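Malonate decarboxylase subunit alpha (Acinetobacter baumannii ATCC 17978, PDB 6MPR) probably acts as the acyl-carrier-protein transferase subunit of malonate decarboxylase, exchanging acetyl for malonate on the carrier protein ahead of decarboxylation. Local coordinates at residues M352-G357 with P392-D397. Numbering follows the deposited sequence.
Sequences MCQLAG and PNMGHD
Asn393 and Met394, at the end of the short helix 391-394, dock on Gln354 and Gly357 of helix 350-359, one of the helices beside the mixed sheet in an alpha/beta architecture probably related to the CoA-transferases. The contact is buried and close to the subunit interface. Ahead of the docking pair, Pro392 turns its carbonyl O toward His396 further along the chain. Asn393 carries the polar part: its CG lies anti to the backbone N (chi1 177°), which sends the amide across to the other helix. There Asn393 ND2 donates twice to one residue, to Gln354 O at 2.9 Å and to the side-chain OE1 of Gln354, also at 2.9 Å. The backbone oxygen lies in the Asn393 amide plane, but ND2 sits above the carbonyl plane of Gln354; the two side-chain amide planes are turned 49° apart. Tyr359 OH of the second subunit hydrogen-bonds to Asn393 OD1, so both ends of this amide are held. Met394 is modelled in two conformations; in one, its doubly bent chain crosses the Gln354 side chain at about a right angle, with Met394 SD 3.6 Å from Gln354 OE1. In that conformer Met394 CE reaches Gly357 CA at 3.5 Å, packing against backbone where no side chain intervenes. Lys428 NZ joins the two segments from outside, hydrogen-bonding to both Gly357 O and Met394 O. At Gly395 the chain leaves the helical conformation, and the His396 ring comes back to the carbonyl of Pro392. His396 ND1 donates to Pro392 O at 2.9 Å, meeting a lone pair in the carbonyl plane with an N-H...O angle of 158°.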
ATOM      1  N   MET A 352      -6.240  -4.238   0.331  1.00  9.03           N
ATOM      2  CA  MET A 352      -6.238  -3.964  -1.106  1.00 10.84           C
ATOM      3  C   MET A 352      -7.019  -2.701  -1.434  1.00 11.04           C
ATOM      4  O   MET A 352      -6.605  -1.902  -2.292  1.00  8.91           O
ATOM      5  CB  MET A 352      -6.792  -5.174  -1.860  1.00  8.08           C
ATOM      6  CG  MET A 352      -6.827  -5.052  -3.382  1.00 11.66           C
ATOM      7  SD  MET A 352      -7.468  -6.605  -4.069  1.00 16.05           S
ATOM      8  CE  MET A 352      -6.038  -7.664  -3.842  1.00 12.55           C
ATOM      9  N   CYS A 353      -8.133  -2.493  -0.739  1.00  8.53           N
ATOM     10  CA  CYS A 353      -8.962  -1.330  -1.004  1.00  9.54           C
ATOM     11  C   CYS A 353      -8.273  -0.051  -0.542  1.00  8.25           C
ATOM     12  O   CYS A 353      -8.309   0.962  -1.242  1.00  8.95           O
ATOM     13  CB  CYS A 353     -10.308  -1.509  -0.307  1.00  7.75           C
ATOM     14  SG  CYS A 353     -11.612  -0.487  -0.950  1.00 10.51           S
ATOM     15  N   GLN A 354      -7.650  -0.075   0.642  1.00  7.91           N
ATOM     16  CA  GLN A 354      -6.883   1.091   1.095  1.00  9.73           C
ATOM     17  C   GLN A 354      -5.714   1.386   0.164  1.00  7.15           C
ATOM     18  O   GLN A 354      -5.427   2.552  -0.131  1.00  8.55           O
ATOM     19  CB  GLN A 354      -6.377   0.864   2.515  1.00 12.46           C
ATOM     20  CG  GLN A 354      -7.417   1.073   3.600  1.00  9.85           C
ATOM     21  CD  GLN A 354      -7.698   2.535   3.851  1.00  9.83           C
ATOM     22  OE1 GLN A 354      -6.799   3.371   3.756  1.00  9.50           O
ATOM     23  NE2 GLN A 354      -8.945   2.857   4.173  1.00 10.48           N
ATOM     24  N   LEU A 355      -5.023   0.339  -0.312  1.00  8.83           N
ATOM     25  CA  LEU A 355      -3.946   0.555  -1.280  1.00 12.97           C
ATOM     26  C   LEU A 355      -4.467   1.247  -2.540  1.00  9.64           C
ATOM     27  O   LEU A 355      -3.853   2.203  -3.037  1.00 10.54           O
ATOM     28  CB  LEU A 355      -3.290  -0.776  -1.640  1.00 12.49           C
ATOM     29  CG  LEU A 355      -1.918  -0.651  -2.304  1.00 29.58           C
ATOM     30  CD1 LEU A 355      -0.948   0.135  -1.408  1.00 25.25           C
ATOM     31  CD2 LEU A 355      -1.376  -2.037  -2.624  1.00 38.22           C
ATOM     32  N   ALA A 356      -5.588   0.768  -3.083  1.00  8.71           N
ATOM     33  CA  ALA A 356      -6.174   1.440  -4.242  1.00 12.77           C
ATOM     34  C   ALA A 356      -6.589   2.859  -3.897  1.00 16.57           C
ATOM     35  O   ALA A 356      -6.454   3.769  -4.722  1.00  8.48           O
ATOM     36  CB  ALA A 356      -7.370   0.653  -4.777  1.00 11.03           C
ATOM     37  N   GLY A 357      -7.104   3.066  -2.684  1.00 10.71           N
ATOM     38  CA  GLY A 357      -7.473   4.411  -2.279  1.00 12.26           C
ATOM     39  C   GLY A 357      -6.297   5.367  -2.288  1.00 12.81           C
ATOM     40  O   GLY A 357      -6.468   6.569  -2.504  1.00 12.96           O
ATOM     41  N   PRO A 392      -5.418   9.135   7.068  1.00 10.32           N
ATOM     42  CA  PRO A 392      -4.111   9.606   6.584  1.00 10.56           C
ATOM     43  C   PRO A 392      -3.694   8.962   5.274  1.00 10.80           C
ATOM     44  O   PRO A 392      -3.078   9.626   4.438  1.00  9.01           O
ATOM     45  CB  PRO A 392      -3.165   9.234   7.731  1.00 11.14           C
ATOM     46  CG  PRO A 392      -4.048   9.202   8.923  1.00 10.71           C
ATOM     47  CD  PRO A 392      -5.322   8.609   8.442  1.00 10.61           C
ATOM     48  N   ASN A 393      -4.001   7.676   5.080  1.00 10.42           N
ATOM     49  CA  ASN A 393      -3.635   7.009   3.837  1.00  8.20           C
ATOM     50  C   ASN A 393      -4.461   7.525   2.668  1.00 10.53           C
ATOM     51  O   ASN A 393      -3.959   7.642   1.547  1.00 12.22           O
ATOM     52  CB  ASN A 393      -3.808   5.500   3.989  1.00  8.72           C
ATOM     53  CG  ASN A 393      -3.518   4.752   2.700  1.00 10.25           C
ATOM     54  OD1 ASN A 393      -2.381   4.736   2.228  1.00 11.35           O
ATOM     55  ND2 ASN A 393      -4.554   4.149   2.114  1.00  9.21           N
ATOM     56  N   MET A 394      -5.726   7.846   2.919  1.00 10.40           N
ATOM     57  CA  MET A 394      -6.571   8.385   1.864  0.52 13.42           C
ATOM     58  C   MET A 394      -6.308   9.867   1.620  1.00 13.84           C
ATOM     59  O   MET A 394      -6.408  10.325   0.470  1.00 14.12           O
ATOM     60  CB  MET A 394      -8.036   8.151   2.223  0.52 12.66           C
ATOM     61  CG  MET A 394      -8.339   6.718   2.628  0.52 13.55           C
ATOM     62  SD  MET A 394      -8.090   5.562   1.257  0.52 14.21           S
ATOM     63  CE  MET A 394      -9.321   6.193   0.149  0.52  9.06           C
ATOM     64  N   GLY A 395      -5.970  10.615   2.665  1.00 15.12           N
ATOM     65  CA  GLY A 395      -5.807  12.053   2.574  1.00 13.24           C
ATOM     66  C   GLY A 395      -4.369  12.535   2.515  1.00 11.31           C
ATOM     67  O   GLY A 395      -3.953  13.380   3.316  1.00 12.80           O
ATOM     68  N   HIS A 396      -3.603  12.023   1.557  1.00  8.19           N
ATOM     69  CA  HIS A 396      -2.297  12.588   1.263  1.00  8.93           C
ATOM     70  C   HIS A 396      -2.016  12.447  -0.226  1.00 12.12           C
ATOM     71  O   HIS A 396      -2.633  11.642  -0.930  1.00 13.10           O
ATOM     72  CB  HIS A 396      -1.187  11.917   2.089  1.00 15.28           C
ATOM     73  CG  HIS A 396      -0.826  10.543   1.610  1.00 12.16           C
ATOM     74  ND1 HIS A 396      -1.468   9.408   2.059  1.00 10.83           N
ATOM     75  CD2 HIS A 396       0.107  10.121   0.723  1.00 10.33           C
ATOM     76  CE1 HIS A 396      -0.960   8.348   1.452  1.00  8.51           C
ATOM     77  NE2 HIS A 396       0.006   8.750   0.648  1.00 10.06           N
ATOM     78  N   ASP A 397      -1.092  13.271  -0.700  1.00  9.46           N
ATOM     79  CA  ASP A 397      -0.587  13.173  -2.056  1.00  9.48           C
ATOM     80  C   ASP A 397       0.392  12.008  -2.142  1.00 10.04           C
ATOM     81  O   ASP A 397       1.472  12.065  -1.539  1.00 12.07           O
ATOM     82  CB  ASP A 397       0.098  14.479  -2.458  1.00 10.80           C
ATOM     83  CG  ASP A 397       0.632  14.430  -3.875  1.00 18.55           C
ATOM     84  OD1 ASP A 397       0.013  13.735  -4.717  1.00 16.48           O
ATOM     85  OD2 ASP A 397       1.662  15.083  -4.143  1.00 22.05           O
TER